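Local structure of pullulanase (2WAN) at residues A[201-207]-A[234-240]; A[440-444]-A[455-460]. The protein hydrolyses alpha-1,6-glucosidic linkages in pullulan and, as pullulanases do, probably the branch points of starch polysaccharides, as a multidomain glycoside hydrolase. All coordinates share one frame; numbering follows the deposited sequence.

Contact 1: residues A[201-207]-A[234-240]; sequences LSGTLPA and PEGGEKV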
loop_
_atom_site.group_PDB
_atom_site.type_symbol
_atom_site.label_atom_id
_atom_site.label_comp_id
_atom_site.label_asym_id
_atom_site.label_seq_id
_atom_site.Cartn_x
_atom_site.Cartn_y
_atom_site.Cartn_z
ATOM N N LEU A 201 -15.636 19.770 29.119
ATOM C CA LEU A 201 -14.565 20.641 28.671
ATOM C C LEU A 201 -14.427 21.777 29.670
ATOM O O LEU A 201 -15.424 22.384 30.085
ATOM C CB LEU A 201 -14.847 21.199 27.272
ATOM C CG LEU A 201 -13.784 22.088 26.617
ATOM C CD1 LEU A 201 -12.699 21.250 25.939
ATOM C CD2 LEU A 201 -14.426 23.027 25.613
ATOM N N SER A 202 -13.188 22.042 30.074
ATOM C CA SER A 202 -12.877 23.203 30.894
ATOM C C SER A 202 -12.045 24.183 30.079
ATOM O O SER A 202 -11.304 23.783 29.175
ATOM C CB SER A 202 -12.115 22.798 32.156
ATOM O OG SER A 202 -12.864 21.882 32.931
ATOM N N GLY A 203 -12.175 25.462 30.404
ATOM C CA GLY A 203 -11.397 26.512 29.767
ATOM C C GLY A 203 -11.577 27.796 30.539
ATOM O O GLY A 203 -12.550 27.947 31.278
ATOM N N THR A 204 -10.635 28.721 30.376
ATOM C CA THR A 204 -10.714 30.016 31.048
ATOM C C THR A 204 -11.309 31.064 30.120
ATOM O O THR A 204 -10.859 31.235 28.988
ATOM C CB THR A 204 -9.333 30.478 31.578
ATOM O OG1 THR A 204 -8.705 29.391 32.266
ATOM C CG2 THR A 204 -9.491 31.656 32.540
ATOM N N LEU A 205 -12.332 31.748 30.620
ATOM C CA LEU A 205 -13.054 32.768 29.873
ATOM C C LEU A 205 -12.855 34.145 30.496
ATOM O O LEU A 205 -12.936 34.282 31.715
ATOM C CB LEU A 205 -14.550 32.424 29.845
ATOM C CG LEU A 205 -15.271 31.946 28.574
ATOM C CD1 LEU A 205 -14.343 31.463 27.469
ATOM C CD2 LEU A 205 -16.318 30.886 28.918
ATOM N N PRO A 206 -12.589 35.170 29.663
ATOM C CA PRO A 206 -12.578 36.546 30.170
ATOM C C PRO A 206 -13.974 36.984 30.620
ATOM O O PRO A 206 -14.975 36.397 30.188
ATOM C CB PRO A 206 -12.129 37.369 28.954
ATOM C CG PRO A 206 -11.441 36.390 28.052
ATOM C CD PRO A 206 -12.189 35.107 28.244
ATOM N N ALA A 207 -14.033 37.998 31.481
ATOM C CA ALA A 207 -15.298 38.565 31.950
ATOM C C ALA A 207 -16.241 38.897 30.792
ATOM O O ALA A 207 -15.789 39.278 29.709
ATOM C CB ALA A 207 -15.040 39.807 32.787
ATOM N N PRO A 234 -17.991 36.630 35.658
ATOM C CA PRO A 234 -17.795 37.780 36.549
ATOM C C PRO A 234 -16.472 38.517 36.338
ATOM O O PRO A 234 -15.620 38.063 35.568
ATOM C CB PRO A 234 -17.816 37.146 37.945
ATOM C CG PRO A 234 -17.368 35.741 37.722
ATOM C CD PRO A 234 -17.971 35.357 36.404
ATOM N N GLU A 235 -16.328 39.649 37.027
ATOM C CA GLU A 235 -15.088 40.423 37.088
ATOM C C GLU A 235 -13.854 39.527 37.237
ATOM O O GLU A 235 -13.820 38.645 38.099
ATOM C CB GLU A 235 -15.159 41.387 38.278
ATOM C CG GLU A 235 -14.010 42.384 38.382
ATOM C CD GLU A 235 -14.292 43.682 37.649
ATOM O OE1 GLU A 235 -15.437 44.181 37.728
ATOM O OE2 GLU A 235 -13.363 44.211 37.000
ATOM N N GLY A 236 -12.853 39.754 36.390
ATOM C CA GLY A 236 -11.567 39.061 36.503
ATOM C C GLY A 236 -11.452 37.759 35.728
ATOM O O GLY A 236 -10.352 37.231 35.554
ATOM N N GLY A 237 -12.585 37.242 35.260
ATOM C CA GLY A 237 -12.610 35.991 34.510
ATOM C C GLY A 237 -12.784 34.782 35.411
ATOM O O GLY A 237 -12.706 34.895 36.637
ATOM N N GLU A 238 -13.018 33.624 34.797
ATOM C CA GLU A 238 -13.265 32.381 35.527
ATOM C C GLU A 238 -13.003 31.163 34.643
ATOM O O GLU A 238 -13.310 31.173 33.447
ATOM C CB GLU A 238 -14.707 32.348 36.043
ATOM C CG GLU A 238 -14.997 31.258 37.067
ATOM C CD GLU A 238 -16.439 31.259 37.544
ATOM O OE1 GLU A 238 -16.902 30.203 38.023
ATOM O OE2 GLU A 238 -17.113 32.307 37.450
ATOM N N LYS A 239 -12.425 30.124 35.237
ATOM C CA LYS A 239 -12.330 28.823 34.589
ATOM C C LYS A 239 -13.700 28.164 34.694
ATOM O O LYS A 239 -14.266 28.054 35.787
ATOM C CB LYS A 239 -11.260 27.959 35.263
ATOM C CG LYS A 239 -10.905 26.690 34.497
ATOM C CD LYS A 239 -10.063 25.749 35.352
ATOM C CE LYS A 239 -9.891 24.395 34.684
ATOM N NZ LYS A 239 -9.161 23.443 35.566
ATOM N N VAL A 240 -14.244 27.755 33.552
ATOM C CA VAL A 240 -15.583 27.181 33.508
ATOM C C VAL A 240 -15.535 25.753 32.973
ATOM O O VAL A 240 -14.815 25.453 32.019
ATOM C CB VAL A 240 -16.547 28.039 32.644
ATOM C CG1 VAL A 240 -17.980 27.515 32.738
ATOM C CG2 VAL A 240 -16.493 29.506 33.060
HETATM O O HOH W 1 -10.845 21.240 35.088
#
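An antiparallel strand pair within the pullulanase X25 domain brings 201-207 against 234-240. Strand 198-205 and strand 238-245 are the two inner strands of a four-stranded antiparallel sheet. Their short segments run at 160° to each other. G203 and V240 form one hydrogen-bonded pair, and L205 and E238 form the next. The bond from V240 N to G203 O is short, 2.8 Å, and nearly straight. The bond from L205 N to E238 O is equally straight, but its donor lies 35° out of the carbonyl plane. Between them sits the non-hydrogen-bonded pair T204 and K239, with CA atoms 4.1 Å apart. Here the two side chains cross at about a right angle, and T204 OG1 comes within 4.1 Å of K239 CG. K239 CG is anti to the backbone N (chi1 -169°), and the rest of the chain is extended. This carries it to S202, where K239 CE meets S202 CB at 3.7 Å. A water accepts from K239 NZ at 2.8 Å and is also bonded to S202 OG, which also hydrogen-bonds T241 OG1. L205, V240 and E238 point to the other face of the sheet. L205 CD2 and V240 CG2 are 4.4 Å apart there. L205 also packs on L231 and V233 of strand 223-233, and E238 touches V233 and V255. Past the strand ends, a type II turn from P234 to G237 leads into strand 238-245. G237, a glycine, brings its CA to 3.3 Å from L205 O. A207 CB rests against P234 O. The two faces therefore differ: L205 and V240 are buried on one, beside the more exposed E238, while on the other S202 and K239 share a water next to T204.

Contact 2: residues A[440-444]-A[455-460]; sequences VRDFS and GKYLAF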
loop_
_atom_site.group_PDB
_atom_site.type_symbol
_atom_site.label_atom_id
_atom_site.label_comp_id
_atom_site.label_asym_id
_atom_site.label_seq_id
_atom_site.Cartn_x
_atom_site.Cartn_y
_atom_site.Cartn_z
ATOM N N VAL A 440 5.585 -10.933 -15.870
ATOM C CA VAL A 440 6.439 -12.035 -16.366
ATOM C C VAL A 440 5.883 -12.705 -17.631
ATOM O O VAL A 440 6.665 -13.059 -18.543
ATOM C CB VAL A 440 6.695 -13.092 -15.258
ATOM C CG1 VAL A 440 7.499 -14.276 -15.795
ATOM C CG2 VAL A 440 7.459 -12.442 -14.064
ATOM N N ARG A 441 4.562 -12.908 -17.703
ATOM C CA ARG A 441 4.007 -13.518 -18.907
ATOM C C ARG A 441 4.074 -12.525 -20.087
ATOM O O ARG A 441 4.590 -12.864 -21.164
ATOM C CB ARG A 441 2.578 -13.984 -18.686
ATOM C CG ARG A 441 2.022 -14.749 -19.889
ATOM C CD ARG A 441 0.636 -15.336 -19.622
ATOM N NE ARG A 441 0.102 -15.986 -20.829
ATOM C CZ ARG A 441 0.351 -17.245 -21.201
ATOM N NH1 ARG A 441 1.132 -18.048 -20.463
ATOM N NH2 ARG A 441 -0.190 -17.717 -22.332
ATOM N N ASP A 442 3.615 -11.290 -19.875
ATOM C CA ASP A 442 3.573 -10.310 -20.990
ATOM C C ASP A 442 4.924 -10.151 -21.663
ATOM O O ASP A 442 5.018 -9.994 -22.892
ATOM C CB ASP A 442 3.205 -8.899 -20.521
ATOM C CG ASP A 442 1.839 -8.789 -19.906
ATOM O OD1 ASP A 442 1.074 -9.764 -19.874
ATOM O OD2 ASP A 442 1.529 -7.670 -19.440
ATOM N N PHE A 443 5.984 -10.150 -20.854
ATOM C CA PHE A 443 7.333 -9.819 -21.337
ATOM C C PHE A 443 7.777 -10.655 -22.536
ATOM O O PHE A 443 8.422 -10.126 -23.453
ATOM C CB PHE A 443 8.330 -9.981 -20.185
ATOM C CG PHE A 443 9.691 -9.418 -20.478
ATOM C CD1 PHE A 443 9.851 -8.053 -20.715
ATOM C CD2 PHE A 443 10.817 -10.261 -20.524
ATOM C CE1 PHE A 443 11.117 -7.518 -20.978
ATOM C CE2 PHE A 443 12.097 -9.730 -20.784
ATOM C CZ PHE A 443 12.233 -8.364 -21.031
ATOM N N SER A 444 7.418 -11.943 -22.543
ATOM C CA SER A 444 8.018 -12.871 -23.511
ATOM C C SER A 444 7.039 -13.830 -24.214
ATOM O O SER A 444 7.452 -14.627 -25.049
ATOM C CB SER A 444 9.091 -13.700 -22.782
ATOM O OG SER A 444 8.475 -14.493 -21.771
ATOM N N GLY A 455 6.686 -16.721 -21.617
ATOM C CA GLY A 455 5.802 -16.481 -20.482
ATOM C C GLY A 455 6.371 -16.886 -19.125
ATOM O O GLY A 455 5.632 -16.897 -18.130
ATOM N N LYS A 456 7.679 -17.155 -19.069
ATOM C CA LYS A 456 8.317 -17.763 -17.887
ATOM C C LYS A 456 9.432 -16.910 -17.277
ATOM O O LYS A 456 10.028 -16.084 -17.966
ATOM C CB LYS A 456 8.914 -19.127 -18.255
ATOM C CG LYS A 456 7.893 -20.092 -18.899
ATOM C CD LYS A 456 6.878 -20.608 -17.866
ATOM C CE LYS A 456 5.980 -21.697 -18.493
ATOM N NZ LYS A 456 4.956 -22.156 -17.525
ATOM N N TYR A 457 9.714 -17.118 -15.990
ATOM C CA TYR A 457 10.852 -16.453 -15.344
ATOM C C TYR A 457 12.110 -16.594 -16.194
ATOM O O TYR A 457 12.883 -15.638 -16.312
ATOM C CB TYR A 457 11.169 -17.032 -13.953
ATOM C CG TYR A 457 10.046 -16.981 -12.934
ATOM C CD1 TYR A 457 9.452 -15.768 -12.556
ATOM C CD2 TYR A 457 9.602 -18.157 -12.317
ATOM C CE1 TYR A 457 8.450 -15.735 -11.587
ATOM C CE2 TYR A 457 8.589 -18.134 -11.350
ATOM C CZ TYR A 457 8.014 -16.915 -11.001
ATOM O OH TYR A 457 7.005 -16.890 -10.055
ATOM N N LEU A 458 12.345 -17.794 -16.732
ATOM C CA LEU A 458 13.615 -18.071 -17.414
ATOM C C LEU A 458 13.823 -17.258 -18.689
ATOM O O LEU A 458 14.958 -17.138 -19.158
ATOM C CB LEU A 458 13.805 -19.581 -17.717
ATOM C CG LEU A 458 14.062 -20.457 -16.482
ATOM C CD1 LEU A 458 14.407 -21.865 -16.955
ATOM C CD2 LEU A 458 15.195 -19.913 -15.605
ATOM N N ALA A 459 12.749 -16.706 -19.264
ATOM C CA ALA A 459 12.912 -15.821 -20.421
ATOM C C ALA A 459 13.873 -14.664 -20.113
ATOM O O ALA A 459 14.591 -14.214 -20.997
ATOM C CB ALA A 459 11.552 -15.294 -20.911
ATOM N N PHE A 460 13.895 -14.208 -18.851
ATOM C CA PHE A 460 14.784 -13.123 -18.406
ATOM C C PHE A 460 16.259 -13.515 -18.298
ATOM O O PHE A 460 17.107 -12.672 -17.972
ATOM C CB PHE A 460 14.327 -12.593 -17.039
ATOM C CG PHE A 460 13.108 -11.709 -17.091
ATOM C CD1 PHE A 460 11.826 -12.251 -17.214
ATOM C CD2 PHE A 460 13.237 -10.327 -16.963
ATOM C CE1 PHE A 460 10.695 -11.423 -17.251
ATOM C CE2 PHE A 460 12.103 -9.489 -17.005
ATOM C CZ PHE A 460 10.837 -10.033 -17.126
HETATM O O HOH W 2 9.071 -13.748 -19.318
HETATM O O HOH W 3 2.948 -17.689 -18.070
#
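F443 and F460 form an offset stack, with centroids 4.3 Å apart and planes at 18°. F443 CD2 lies over one face of the F460 ring, off-centre, and F460 CZ lies likewise over F443, 3.4 Å from CD2. V440 CG1, anti to the backbone N (chi1 176°), presses on the peptide between K456 and Y457 and meets Y457 CD1 obliquely. A459 CB packs tightly on S444 CB at 3.5 Å.

The polar contacts centre on S444 OG. It accepts from G455 N at 2.9 Å and donates to a water. That water in turn donates to V440 O and K456 O, so one molecule ties two backbone oxygens and the S444 hydroxyl together. A second water accepts from R441 NH1 and donates to G455 O. It lies in the guanidinium plane, at its edge. R441 also makes salt bridges, NH1 with D503 OD1 and NE with D797 OD1. G455 CA lies 3.8 Å from R441 CA.

The short, weakly bonded helix 440-444 directly follows the first strand of the catalytic (beta/alpha)8 barrel, 435-438. It packs against 455-460 with its 3-10 turn, within the beta-to-alpha connection after that strand, which folds back on itself.

The two contacts lie far apart, on opposite sides of the chain's centre. Their centres are 73 Å apart and their nearest atoms about 56 Å, so neither touches the other. Contact 1 is a surface contact in the X25 domain, its centre about 48 Å from the chain's centre. Contact 2 is buried in the catalytic domain, next to the end of strand 435-438, about 25 Å from that centre. They follow in series along the chain, with the carbohydrate-binding module 48 between them. A glycerol, probably from the crystallisation liquor, lies about 5 Å from the side chain of R441 in contact 2 and may mark a pocket there. Neither contact is tied here to a known catalytic residue.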